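Local coordinates for iron uptake protein A2 (Synechocystis sp., PDB 2VP1) that probably serves as the substrate-binding subunit of a periplasmic ABC transporter, holding ferric iron for import into the cell, at residues Ser40-Asn45 and Ile82-Asp87; Thr35-Ser40 and Asn77-Ile82; Arg188-Leu193 and Asn341-Gln346; Tyr169-Thr174 and Arg331-Ser336. All coordinates share one frame; numbering follows the deposited sequence.

Interaction 1: Ser40-Asn45 and Ile82-Asp87; sequences SSRHYN and ILFTVD. With FE (Fe (III) ion), chain C.
Phe84 O draws two hydrogens from the facing segment: the N-H of Ser41 comes nearly along the C=O axis, Ser41 N to Phe84 O 3.0 Å (163° at the hydrogen), and the CA-H of Ser40 adds a weaker contact, Ser40 CA to Phe84 O 3.4 Å. Ser40 and Phe84 pair in parallel, joining strands 35-40 and 82-85 of a type 2 periplasmic-binding-protein fold, and the 40-45 segment runs on from here to the iron site. With chi1 at -163°, which sets OG opposite the backbone N, Ser40 OG accepts the N-H of Arg42 at 3.2 Å (Arg42 N to Ser40 OG), an ST turn that bends the chain out of the strand. With an alanine here the Arg42 N-H is likely to lose that acceptor, leaving the turn into His43 and Tyr44 freer to shift. Arg42 then lays its aliphatic part on Phe84, CD 3.7 Å from the ring centroid over one face, with the guanidinium tilted 33° from the ring. A bend at chi3 carries the charged end on to Asp47 and Glu300. Val86 fills the corner, its CG1 3.6 Å from Arg42 CG and also against Tyr44, its CG2 near Ser41 OG and His43 CE1. His43 ND1 makes a weak bond to Ser41 O at 3.5 Å. Tyr169, Tyr225 and Tyr226 complete the metal site, and Arg129 is a further polar partner of the Tyr44 hydroxyl. Iron sits 2.0 Å from Tyr44 OH and 2.2 Å from His43 NE2.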
loop_
_atom_site.group_PDB
_atom_site.type_symbol
_atom_site.label_atom_id
_atom_site.label_comp_id
_atom_site.label_asym_id
_atom_site.label_seq_id
_atom_site.Cartn_x
_atom_site.Cartn_y
_atom_site.Cartn_z
ATOM N N SER A 40 5.993 10.637 8.468
ATOM C CA SER A 40 5.955 9.551 7.494
ATOM C C SER A 40 5.604 8.198 8.098
ATOM O O SER A 40 6.179 7.795 9.106
ATOM C CB SER A 40 7.285 9.459 6.741
ATOM O OG SER A 40 7.145 8.683 5.557
ATOM N N SER A 41 4.645 7.514 7.480
ATOM C CA SER A 41 4.419 6.099 7.782
ATOM C C SER A 41 5.081 5.192 6.736
ATOM O O SER A 41 4.965 3.973 6.828
ATOM C CB SER A 41 2.931 5.773 7.937
ATOM O OG SER A 41 2.328 5.440 6.687
ATOM N N ARG A 42 5.767 5.775 5.750
ATOM C CA ARG A 42 6.577 4.977 4.819
ATOM C C ARG A 42 7.705 4.225 5.551
ATOM O O ARG A 42 8.132 4.634 6.630
ATOM C CB ARG A 42 7.138 5.841 3.679
ATOM C CG ARG A 42 6.131 6.132 2.575
ATOM C CD ARG A 42 6.748 6.936 1.470
ATOM N NE ARG A 42 7.616 6.125 0.621
ATOM C CZ ARG A 42 7.275 5.650 -0.576
ATOM N NH1 ARG A 42 6.074 5.904 -1.075
ATOM N NH2 ARG A 42 8.133 4.920 -1.284
ATOM N N HIS A 43 8.176 3.130 4.972
ATOM C CA HIS A 43 9.124 2.248 5.657
ATOM C C HIS A 43 10.180 1.665 4.711
ATOM O O HIS A 43 10.425 0.456 4.701
ATOM C CB HIS A 43 8.369 1.101 6.347
ATOM C CG HIS A 43 7.254 0.535 5.522
ATOM N ND1 HIS A 43 5.930 0.809 5.777
ATOM C CD2 HIS A 43 7.266 -0.256 4.424
ATOM C CE1 HIS A 43 5.170 0.197 4.885
ATOM N NE2 HIS A 43 5.954 -0.458 4.053
ATOM N N TYR A 44 10.799 2.523 3.915
ATOM C CA TYR A 44 11.762 2.079 2.927
ATOM C C TYR A 44 13.036 2.854 3.123
ATOM O O TYR A 44 13.046 4.072 2.982
ATOM C CB TYR A 44 11.215 2.281 1.516
ATOM C CG TYR A 44 9.799 1.807 1.387
ATOM C CD1 TYR A 44 9.504 0.438 1.356
ATOM C CD2 TYR A 44 8.743 2.719 1.339
ATOM C CE1 TYR A 44 8.181 -0.010 1.260
ATOM C CE2 TYR A 44 7.421 2.284 1.251
ATOM C CZ TYR A 44 7.150 0.919 1.203
ATOM O OH TYR A 44 5.852 0.487 1.097
ATOM N N ASN A 45 14.100 2.141 3.482
ATOM C CA ASN A 45 15.410 2.750 3.697
ATOM C C ASN A 45 15.948 3.532 2.490
ATOM O O ASN A 45 16.654 4.518 2.666
ATOM C CB ASN A 45 16.423 1.732 4.244
ATOM C CG ASN A 45 16.263 1.506 5.761
ATOM O OD1 ASN A 45 15.821 2.398 6.483
ATOM N ND2 ASN A 45 16.627 0.321 6.238
ATOM N N ILE A 82 4.033 17.983 6.335
ATOM C CA ILE A 82 3.437 17.005 5.434
ATOM C C ILE A 82 3.037 15.755 6.220
ATOM O O ILE A 82 3.673 15.415 7.225
ATOM C CB ILE A 82 4.435 16.598 4.309
ATOM C CG1 ILE A 82 4.985 17.822 3.549
ATOM C CG2 ILE A 82 3.816 15.597 3.343
ATOM C CD1 ILE A 82 4.028 18.444 2.552
ATOM N N LEU A 83 1.964 15.091 5.792
ATOM C CA LEU A 83 1.714 13.707 6.208
ATOM C C LEU A 83 1.785 12.811 4.974
ATOM O O LEU A 83 0.990 12.958 4.031
ATOM C CB LEU A 83 0.376 13.541 6.938
ATOM C CG LEU A 83 -0.029 12.110 7.343
ATOM C CD1 LEU A 83 0.955 11.439 8.286
ATOM C CD2 LEU A 83 -1.404 12.097 7.961
ATOM N N PHE A 84 2.753 11.896 4.997
ATOM C CA PHE A 84 3.044 11.001 3.889
ATOM C C PHE A 84 2.743 9.573 4.350
ATOM O O PHE A 84 3.437 9.039 5.228
ATOM C CB PHE A 84 4.522 11.132 3.530
ATOM C CG PHE A 84 4.869 10.663 2.149
ATOM C CD1 PHE A 84 3.916 10.103 1.316
ATOM C CD2 PHE A 84 6.179 10.769 1.685
ATOM C CE1 PHE A 84 4.253 9.680 0.040
ATOM C CE2 PHE A 84 6.517 10.340 0.409
ATOM C CZ PHE A 84 5.551 9.794 -0.409
ATOM N N THR A 85 1.706 8.965 3.781
ATOM C CA THR A 85 1.285 7.623 4.211
ATOM C C THR A 85 1.523 6.610 3.098
ATOM O O THR A 85 1.994 6.971 2.020
ATOM C CB THR A 85 -0.215 7.583 4.681
ATOM O OG1 THR A 85 -1.095 7.577 3.548
ATOM C CG2 THR A 85 -0.548 8.758 5.605
ATOM N N VAL A 86 1.230 5.346 3.367
ATOM C CA VAL A 86 1.262 4.316 2.324
ATOM C C VAL A 86 -0.126 3.756 2.102
ATOM O O VAL A 86 -0.279 2.673 1.568
ATOM C CB VAL A 86 2.227 3.142 2.634
ATOM C CG1 VAL A 86 3.656 3.578 2.503
ATOM C CG2 VAL A 86 1.950 2.532 4.009
ATOM N N ASP A 87 -1.142 4.508 2.498
ATOM C CA ASP A 87 -2.500 4.001 2.457
ATOM C C ASP A 87 -3.515 5.108 2.247
ATOM O O ASP A 87 -3.611 6.035 3.045
ATOM C CB ASP A 87 -2.806 3.255 3.754
ATOM C CG ASP A 87 -4.276 2.962 3.926
ATOM O OD1 ASP A 87 -4.908 2.447 2.984
ATOM O OD2 ASP A 87 -4.807 3.241 5.014
HETATM FE FE FE C . 5.258 -1.113 2.117
#

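Interaction 2: Thr35-Ser40 and Asn77-Ile82; sequences TINLYS and NSPGDI
Tyr39 lays its ring alongside Gly80, CE2 3.5 Å from Gly80 CA, and its OH continues past Pro79 to Glu74, which also bonds Ser78 OG. The turn it covers closes a beta-alpha-beta unit: strand 56-61, helix 64-74, then strand 82-85, which enters the sheet beside 35-40. Asn37 meets that turn with three polar groups. Its N-H points at the Asp81 carboxylate, N to OD2 2.6 Å, reaching the oxygen on its anti side, while the N-H of Asp81 returns to Asn37 O at 2.9 Å, so each residue both gives and receives. The side-chain amide adds the third bond, Asn37 ND2 to Pro79 O 2.8 Å and almost straight (171°); the acceptor lies in the amide plane, but ND2 stands above the plane of the proline carbonyl. Asp81 OD2 has a second donor in Asn274. Regular parallel pairing takes over where Tyr39 N bonds Ile82 O at 3.1 Å. Leu38 and Ile82 share one face of the sheet, packed against helix 275-285, Leu38 on Phe281 and Ile82 on Ala278. With Leu38 CG anti to the backbone N (chi1 177°), the branch CD1 comes to 3.5 Å from Ile82 CB.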
loop_
_atom_site.group_PDB
_atom_site.type_symbol
_atom_site.label_atom_id
_atom_site.label_comp_id
_atom_site.label_asym_id
_atom_site.label_seq_id
_atom_site.Cartn_x
_atom_site.Cartn_y
_atom_site.Cartn_z
ATOM N N THR A 35 13.179 23.534 3.879
ATOM C CA THR A 35 13.228 22.556 4.961
ATOM C C THR A 35 11.861 22.220 5.569
ATOM O O THR A 35 11.048 23.104 5.852
ATOM C CB THR A 35 14.279 22.937 6.054
ATOM O OG1 THR A 35 13.644 23.583 7.162
ATOM C CG2 THR A 35 15.386 23.844 5.477
ATOM N N ILE A 36 11.619 20.925 5.762
ATOM C CA ILE A 36 10.323 20.451 6.231
ATOM C C ILE A 36 10.413 19.551 7.457
ATOM O O ILE A 36 11.456 18.967 7.756
ATOM C CB ILE A 36 9.525 19.700 5.125
ATOM C CG1 ILE A 36 10.282 18.463 4.648
ATOM C CG2 ILE A 36 9.162 20.628 3.959
ATOM C CD1 ILE A 36 9.367 17.367 4.173
ATOM N N ASN A 37 9.296 19.466 8.170
ATOM C CA ASN A 37 9.078 18.439 9.168
ATOM C C ASN A 37 8.085 17.447 8.582
ATOM O O ASN A 37 6.900 17.755 8.416
ATOM C CB ASN A 37 8.540 19.049 10.462
ATOM C CG ASN A 37 9.459 20.109 11.040
ATOM O OD1 ASN A 37 10.675 19.967 11.041
ATOM N ND2 ASN A 37 8.870 21.175 11.546
ATOM N N LEU A 38 8.590 16.266 8.239
ATOM C CA LEU A 38 7.813 15.239 7.547
ATOM C C LEU A 38 7.365 14.124 8.475
ATOM O O LEU A 38 8.196 13.466 9.119
ATOM C CB LEU A 38 8.619 14.636 6.402
ATOM C CG LEU A 38 7.934 13.491 5.657
ATOM C CD1 LEU A 38 6.625 13.970 5.030
ATOM C CD2 LEU A 38 8.865 12.916 4.609
ATOM N N TYR A 39 6.049 13.919 8.512
ATOM C CA TYR A 39 5.425 12.846 9.274
ATOM C C TYR A 39 5.190 11.684 8.325
ATOM O O TYR A 39 4.316 11.736 7.456
ATOM C CB TYR A 39 4.112 13.329 9.903
ATOM C CG TYR A 39 4.277 14.214 11.138
ATOM C CD1 TYR A 39 3.452 14.045 12.243
ATOM C CD2 TYR A 39 5.250 15.221 11.197
ATOM C CE1 TYR A 39 3.587 14.845 13.380
ATOM C CE2 TYR A 39 5.399 16.024 12.332
ATOM C CZ TYR A 39 4.563 15.830 13.424
ATOM O OH TYR A 39 4.680 16.618 14.556
ATOM N N SER A 40 5.993 10.637 8.468
ATOM C CA SER A 40 5.955 9.551 7.494
ATOM C C SER A 40 5.604 8.198 8.098
ATOM O O SER A 40 6.179 7.795 9.106
ATOM C CB SER A 40 7.285 9.459 6.741
ATOM O OG SER A 40 7.145 8.683 5.557
ATOM N N ASN A 77 -0.204 23.890 17.485
ATOM C CA ASN A 77 1.251 23.924 17.670
ATOM C C ASN A 77 2.075 22.869 16.940
ATOM O O ASN A 77 3.306 22.857 17.060
ATOM C CB ASN A 77 1.585 23.845 19.159
ATOM C CG ASN A 77 1.152 25.077 19.912
ATOM O OD1 ASN A 77 0.562 24.976 20.992
ATOM N ND2 ASN A 77 1.426 26.257 19.344
ATOM N N SER A 78 1.423 21.979 16.197
ATOM C CA SER A 78 2.154 20.931 15.506
ATOM C C SER A 78 3.162 21.541 14.526
ATOM O O SER A 78 2.779 22.373 13.705
ATOM C CB SER A 78 1.176 20.007 14.780
ATOM O OG SER A 78 1.846 18.906 14.178
ATOM N N PRO A 79 4.447 21.135 14.602
ATOM C CA PRO A 79 5.458 21.586 13.626
ATOM C C PRO A 79 5.367 20.854 12.276
ATOM O O PRO A 79 6.118 21.173 11.344
ATOM C CB PRO A 79 6.782 21.239 14.311
ATOM C CG PRO A 79 6.476 20.055 15.096
ATOM C CD PRO A 79 5.045 20.226 15.598
ATOM N N GLY A 80 4.459 19.886 12.181
ATOM C CA GLY A 80 4.330 19.073 10.986
ATOM C C GLY A 80 3.966 19.870 9.754
ATOM O O GLY A 80 3.104 20.764 9.801
ATOM N N ASP A 81 4.628 19.526 8.651
ATOM C CA ASP A 81 4.431 20.151 7.356
ATOM C C ASP A 81 3.643 19.257 6.397
ATOM O O ASP A 81 2.720 19.718 5.722
ATOM C CB ASP A 81 5.795 20.479 6.736
ATOM C CG ASP A 81 6.486 21.637 7.421
ATOM O OD1 ASP A 81 5.824 22.677 7.657
ATOM O OD2 ASP A 81 7.690 21.502 7.732
ATOM N N ILE A 82 4.033 17.983 6.335
ATOM C CA ILE A 82 3.437 17.005 5.434
ATOM C C ILE A 82 3.037 15.755 6.220
ATOM O O ILE A 82 3.673 15.415 7.225
ATOM C CB ILE A 82 4.435 16.598 4.309
ATOM C CG1 ILE A 82 4.985 17.822 3.549
ATOM C CG2 ILE A 82 3.816 15.597 3.343
ATOM C CD1 ILE A 82 4.028 18.444 2.552
#

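Interaction 3: Arg188-Leu193 and Asn341-Gln346; sequences RWLQGL and NEVGWQ
Leu190 meets Trp345 with a single methyl: CD2 lies at the edge of the indole, in its plane, 3.5 Å from both CE3 and CZ3 of Trp345. The leucine sends CD1 straight on from CA (chi2 177°), which leaves CD2 as the branch turned to the ring, and the two side chains cross at about a right angle. Trp345 in turn swings its indole away from its own nitrogen (chi1 -174°), back against helix 183-195. Val343 uses both methyls on that helix: CG2 rests 3.7 Å from Leu190 CB, and CG1 is 4.0 Å from Gln191 CG, where the extended glutamine runs obliquely past it. Between valine and tryptophan the helix 333-343 ends in a Schellman motif. Gly344 has the positive phi (97°) that suits glycine, and its N bonds Asn341 O at 3.3 Å; this reversal lets Val343 and Trp345, either side of the glycine in sequence, touch the same neighbouring helix. About one turn along from Leu190, Leu193 CD2 approaches the indole obliquely, 4.4 Å from Trp345 CZ3. No hydrogen bond joins the two segments, and the polar edge of the indole is turned elsewhere, NE1 making a weak bond to Arg163 O while Phe197 stacks edge-to-face with the ring.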
loop_
_atom_site.group_PDB
_atom_site.type_symbol
_atom_site.label_atom_id
_atom_site.label_comp_id
_atom_site.label_asym_id
_atom_site.label_seq_id
_atom_site.Cartn_x
_atom_site.Cartn_y
_atom_site.Cartn_z
ATOM N N ARG A 188 -17.657 -14.119 5.815
ATOM C CA ARG A 188 -17.514 -15.498 5.355
ATOM C C ARG A 188 -16.100 -15.746 4.821
ATOM O O ARG A 188 -15.404 -16.651 5.285
ATOM C CB ARG A 188 -18.568 -15.795 4.288
ATOM C CG ARG A 188 -19.332 -17.081 4.499
ATOM C CD ARG A 188 -20.782 -16.913 4.034
ATOM N N TRP A 189 -15.673 -14.919 3.869
ATOM C CA TRP A 189 -14.317 -14.979 3.325
ATOM C C TRP A 189 -13.271 -14.991 4.444
ATOM O O TRP A 189 -12.362 -15.828 4.438
ATOM C CB TRP A 189 -14.071 -13.812 2.355
ATOM C CG TRP A 189 -12.625 -13.586 1.969
ATOM C CD1 TRP A 189 -11.822 -14.443 1.266
ATOM C CD2 TRP A 189 -11.820 -12.428 2.248
ATOM N NE1 TRP A 189 -10.577 -13.891 1.094
ATOM C CE2 TRP A 189 -10.547 -12.658 1.690
ATOM C CE3 TRP A 189 -12.052 -11.218 2.910
ATOM C CZ2 TRP A 189 -9.504 -11.726 1.780
ATOM C CZ3 TRP A 189 -11.005 -10.282 2.997
ATOM C CH2 TRP A 189 -9.754 -10.547 2.436
ATOM N N LEU A 190 -13.417 -14.070 5.398
ATOM C CA LEU A 190 -12.472 -13.928 6.498
ATOM C C LEU A 190 -12.479 -15.157 7.400
ATOM O O LEU A 190 -11.419 -15.665 7.753
ATOM C CB LEU A 190 -12.750 -12.649 7.308
ATOM C CG LEU A 190 -12.371 -11.290 6.688
ATOM C CD1 LEU A 190 -12.791 -10.141 7.592
ATOM C CD2 LEU A 190 -10.883 -11.189 6.389
ATOM N N GLN A 191 -13.662 -15.647 7.755
ATOM C CA GLN A 191 -13.755 -16.871 8.551
ATOM C C GLN A 191 -12.952 -17.953 7.868
ATOM O O GLN A 191 -12.087 -18.553 8.485
ATOM C CB GLN A 191 -15.205 -17.326 8.750
ATOM C CG GLN A 191 -15.912 -16.605 9.900
ATOM C CD GLN A 191 -17.361 -17.047 10.096
ATOM O OE1 GLN A 191 -18.218 -16.245 10.453
ATOM N NE2 GLN A 191 -17.632 -18.336 9.873
ATOM N N GLY A 192 -13.217 -18.157 6.582
ATOM C CA GLY A 192 -12.536 -19.165 5.786
ATOM C C GLY A 192 -11.041 -18.952 5.751
ATOM O O GLY A 192 -10.275 -19.875 6.000
ATOM N N LEU A 193 -10.629 -17.722 5.460
ATOM C CA LEU A 193 -9.225 -17.401 5.299
ATOM C C LEU A 193 -8.469 -17.628 6.586
ATOM O O LEU A 193 -7.399 -18.227 6.571
ATOM C CB LEU A 193 -9.031 -15.959 4.830
ATOM C CG LEU A 193 -7.655 -15.669 4.220
ATOM C CD1 LEU A 193 -7.745 -15.739 2.717
ATOM C CD2 LEU A 193 -7.180 -14.310 4.668
ATOM N N ASN A 341 -11.251 -8.398 13.721
ATOM C CA ASN A 341 -11.251 -8.686 15.143
ATOM C C ASN A 341 -12.242 -9.784 15.480
ATOM O O ASN A 341 -11.915 -10.726 16.194
ATOM C CB ASN A 341 -11.596 -7.437 15.926
ATOM C CG ASN A 341 -10.903 -7.394 17.255
ATOM O OD1 ASN A 341 -11.316 -8.067 18.211
ATOM N ND2 ASN A 341 -9.818 -6.611 17.328
ATOM N N GLU A 342 -13.444 -9.666 14.917
ATOM C CA GLU A 342 -14.533 -10.619 15.140
ATOM C C GLU A 342 -14.240 -12.052 14.717
ATOM O O GLU A 342 -14.588 -12.989 15.441
ATOM C CB GLU A 342 -15.826 -10.122 14.496
ATOM C CG GLU A 342 -16.531 -9.067 15.333
ATOM C CD GLU A 342 -17.718 -8.439 14.639
ATOM O OE1 GLU A 342 -17.949 -7.236 14.851
ATOM O OE2 GLU A 342 -18.427 -9.132 13.888
ATOM N N VAL A 343 -13.615 -12.232 13.555
ATOM C CA VAL A 343 -13.371 -13.588 13.045
ATOM C C VAL A 343 -12.089 -14.187 13.621
ATOM O O VAL A 343 -11.800 -15.368 13.431
ATOM C CB VAL A 343 -13.343 -13.655 11.498
ATOM C CG1 VAL A 343 -14.566 -12.982 10.919
ATOM C CG2 VAL A 343 -12.042 -13.053 10.930
ATOM N N GLY A 344 -11.316 -13.367 14.319
ATOM C CA GLY A 344 -10.115 -13.857 14.953
ATOM C C GLY A 344 -8.843 -13.645 14.169
ATOM O O GLY A 344 -7.824 -14.227 14.505
ATOM N N TRP A 345 -8.883 -12.820 13.125
ATOM C CA TRP A 345 -7.665 -12.438 12.433
ATOM C C TRP A 345 -6.838 -11.571 13.385
ATOM O O TRP A 345 -7.207 -10.431 13.693
ATOM C CB TRP A 345 -7.983 -11.693 11.140
ATOM C CG TRP A 345 -6.775 -11.379 10.264
ATOM C CD1 TRP A 345 -5.458 -11.371 10.638
ATOM C CD2 TRP A 345 -6.798 -10.991 8.889
ATOM N NE1 TRP A 345 -4.660 -11.010 9.581
ATOM C CE2 TRP A 345 -5.457 -10.772 8.491
ATOM C CE3 TRP A 345 -7.819 -10.807 7.954
ATOM C CZ2 TRP A 345 -5.110 -10.392 7.189
ATOM C CZ3 TRP A 345 -7.474 -10.428 6.657
ATOM C CH2 TRP A 345 -6.124 -10.230 6.287
ATOM N N GLN A 346 -5.727 -12.128 13.858
ATOM C CA GLN A 346 -4.904 -11.472 14.877
ATOM C C GLN A 346 -3.877 -10.541 14.256
ATOM O O GLN A 346 -3.259 -9.731 14.943
ATOM C CB GLN A 346 -4.189 -12.514 15.744
ATOM C CG GLN A 346 -5.065 -13.232 16.770
ATOM C CD GLN A 346 -4.230 -14.099 17.700
ATOM O OE1 GLN A 346 -3.839 -15.223 17.348
ATOM N NE2 GLN A 346 -3.923 -13.569 18.887
ATOM O OXT GLN A 346 -3.625 -10.598 13.055
#

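Interaction 4: Tyr169-Thr174 and Arg331-Ser336; sequences YNLSLT and RYQPDS. With FE (Fe (III) ion), chain C.
Ser336 closes tightly on helix 168-181: its OG donates to Leu171 O at 2.8 Å, lying in the carbonyl plane on a lone pair (C=O...O angle 122°). Pointing OG anti to the backbone N (chi1 -178°) sends it in between Leu171 and Thr174, where Thr174 CG2 stands 3.4 Å from Ser336 OG and Leu171 CD2 3.7 Å from the same oxygen. The small serine is consistent with the close approach of the helices, the CA atoms of Thr174 and Ser336 being 5.5 Å apart. Replacing this serine by alanine is likely to leave Leu171 O without its donor and open a small gap beside Thr174. At Gln333 the contact between the segments is looser. Its side chain crosses Leu171 at about a right angle and lays its amide against the leucine, NE2 3.5 Å from Leu171 CB, without a hydrogen bond to the facing helix; Met90 and Arg93 of helix 88-96 also pack on it, while Pro334, next in sequence, is exposed. At the first residue of its segment, Tyr169 points away from this packing and binds iron through OH at 2.1 Å, joining His43, Tyr44, Tyr225 and Tyr226 in the tyrosine-rich ferric site of this periplasmic binding protein.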
loop_
_atom_site.group_PDB
_atom_site.type_symbol
_atom_site.label_atom_id
_atom_site.label_comp_id
_atom_site.label_asym_id
_atom_site.label_seq_id
_atom_site.Cartn_x
_atom_site.Cartn_y
_atom_site.Cartn_z
ATOM N N TYR A 169 -2.342 -2.262 5.117
ATOM C CA TYR A 169 -2.555 -2.907 3.821
ATOM C C TYR A 169 -3.740 -3.849 3.871
ATOM O O TYR A 169 -4.559 -3.875 2.951
ATOM C CB TYR A 169 -1.299 -3.652 3.342
ATOM C CG TYR A 169 -0.074 -2.777 3.155
ATOM C CD1 TYR A 169 -0.183 -1.433 2.781
ATOM C CD2 TYR A 169 1.197 -3.296 3.341
ATOM C CE1 TYR A 169 0.952 -0.631 2.623
ATOM C CE2 TYR A 169 2.336 -2.500 3.182
ATOM C CZ TYR A 169 2.203 -1.174 2.819
ATOM O OH TYR A 169 3.335 -0.412 2.646
ATOM N N ASN A 170 -3.835 -4.601 4.963
ATOM C CA ASN A 170 -4.899 -5.568 5.140
ATOM C C ASN A 170 -6.197 -4.882 5.503
ATOM O O ASN A 170 -7.270 -5.353 5.145
ATOM C CB ASN A 170 -4.524 -6.580 6.213
ATOM C CG ASN A 170 -3.418 -7.504 5.772
ATOM O OD1 ASN A 170 -3.226 -7.738 4.570
ATOM N ND2 ASN A 170 -2.682 -8.052 6.743
ATOM N N LEU A 171 -6.091 -3.775 6.232
ATOM C CA LEU A 171 -7.259 -2.999 6.580
ATOM C C LEU A 171 -7.959 -2.630 5.293
ATOM O O LEU A 171 -9.133 -2.981 5.085
ATOM C CB LEU A 171 -6.862 -1.750 7.359
ATOM C CG LEU A 171 -6.870 -1.970 8.873
ATOM C CD1 LEU A 171 -6.297 -0.755 9.642
ATOM C CD2 LEU A 171 -8.284 -2.323 9.362
ATOM N N SER A 172 -7.197 -1.967 4.416
ATOM C CA SER A 172 -7.699 -1.459 3.148
ATOM C C SER A 172 -8.328 -2.542 2.309
ATOM O O SER A 172 -9.442 -2.372 1.807
ATOM C CB SER A 172 -6.582 -0.800 2.365
ATOM O OG SER A 172 -6.616 0.593 2.548
ATOM N N LEU A 173 -7.616 -3.651 2.162
ATOM C CA LEU A 173 -8.122 -4.795 1.410
ATOM C C LEU A 173 -9.500 -5.270 1.932
ATOM O O LEU A 173 -10.470 -5.339 1.167
ATOM C CB LEU A 173 -7.077 -5.916 1.390
ATOM C CG LEU A 173 -7.357 -7.302 0.807
ATOM C CD1 LEU A 173 -7.996 -7.240 -0.576
ATOM C CD2 LEU A 173 -6.034 -8.048 0.758
ATOM N N THR A 174 -9.613 -5.545 3.221
ATOM C CA THR A 174 -10.903 -5.958 3.750
ATOM C C THR A 174 -11.984 -4.887 3.586
ATOM O O THR A 174 -13.143 -5.212 3.303
ATOM C CB THR A 174 -10.799 -6.477 5.185
ATOM O OG1 THR A 174 -10.040 -7.690 5.170
ATOM C CG2 THR A 174 -12.170 -6.765 5.760
ATOM N N ARG A 331 -13.450 4.730 4.173
ATOM C CA ARG A 331 -14.833 4.777 4.640
ATOM C C ARG A 331 -15.164 3.509 5.423
ATOM O O ARG A 331 -15.773 3.570 6.489
ATOM C CB ARG A 331 -15.766 4.965 3.439
ATOM C CG ARG A 331 -17.221 5.188 3.768
ATOM C CD ARG A 331 -18.013 5.577 2.521
ATOM N NE ARG A 331 -17.772 6.953 2.094
ATOM C CZ ARG A 331 -17.037 7.301 1.045
ATOM N NH1 ARG A 331 -16.464 6.366 0.293
ATOM N NH2 ARG A 331 -16.875 8.586 0.748
ATOM N N TYR A 332 -14.716 2.373 4.901
ATOM C CA TYR A 332 -14.962 1.078 5.518
ATOM C C TYR A 332 -13.802 0.546 6.407
ATOM O O TYR A 332 -13.722 -0.652 6.654
ATOM C CB TYR A 332 -15.354 0.069 4.433
ATOM C CG TYR A 332 -16.687 0.378 3.770
ATOM C CD1 TYR A 332 -17.899 -0.068 4.341
ATOM C CD2 TYR A 332 -16.752 1.104 2.567
ATOM C CE1 TYR A 332 -19.143 0.212 3.741
ATOM C CE2 TYR A 332 -17.998 1.391 1.951
ATOM C CZ TYR A 332 -19.185 0.942 2.550
ATOM O OH TYR A 332 -20.410 1.209 1.977
ATOM N N GLN A 333 -12.943 1.434 6.916
ATOM C CA GLN A 333 -11.824 1.021 7.790
ATOM C C GLN A 333 -12.207 0.526 9.195
ATOM O O GLN A 333 -11.655 -0.480 9.664
ATOM C CB GLN A 333 -10.768 2.124 7.921
ATOM C CG GLN A 333 -9.785 2.151 6.782
ATOM C CD GLN A 333 -8.351 2.317 7.244
ATOM O OE1 GLN A 333 -8.075 3.051 8.216
ATOM N NE2 GLN A 333 -7.420 1.647 6.540
ATOM N N PRO A 334 -13.109 1.254 9.887
ATOM C CA PRO A 334 -13.628 0.798 11.189
ATOM C C PRO A 334 -14.331 -0.562 11.107
ATOM O O PRO A 334 -14.082 -1.444 11.934
ATOM C CB PRO A 334 -14.620 1.902 11.574
ATOM C CG PRO A 334 -14.125 3.107 10.847
ATOM C CD PRO A 334 -13.664 2.571 9.525
ATOM N N ASP A 335 -15.184 -0.724 10.103
ATOM C CA ASP A 335 -15.856 -1.992 9.851
ATOM C C ASP A 335 -14.846 -3.113 9.618
ATOM O O ASP A 335 -14.987 -4.197 10.175
ATOM C CB ASP A 335 -16.796 -1.865 8.643
ATOM C CG ASP A 335 -17.986 -0.958 8.914
ATOM O OD1 ASP A 335 -18.237 -0.635 10.097
ATOM O OD2 ASP A 335 -18.677 -0.571 7.950
ATOM N N SER A 336 -13.834 -2.828 8.794
ATOM C CA SER A 336 -12.739 -3.745 8.487
ATOM C C SER A 336 -11.983 -4.173 9.746
ATOM O O SER A 336 -11.841 -5.366 10.003
ATOM C CB SER A 336 -11.789 -3.089 7.484
ATOM O OG SER A 336 -10.728 -3.950 7.107
HETATM FE FE FE C . 5.258 -1.113 2.117
#

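From the N terminus, strand 35-40 runs into the loop that carries His43 and Tyr44, and interactions 2 and 1 bring residues 77-87 back to it across overlapping 36-residue excursions that include strand 56-61 and helix 64-74. Their segments alternate along the chain and share Ser40 and Ile82, making one continuous seam in the sheet, with Phe84 N probably bonded to Tyr39 O. Interactions 4 and 3 come after both in the chain and cross each other, closing excursions of about 150 residues: helix 168-181 is met by the start of helix 333-343, helix 183-195 by its end and the tail. They touch where Trp345 reaches Asn170. Interactions 1 and 4 meet at the iron and through Asp87 and Ser172, probably hydrogen-bonded.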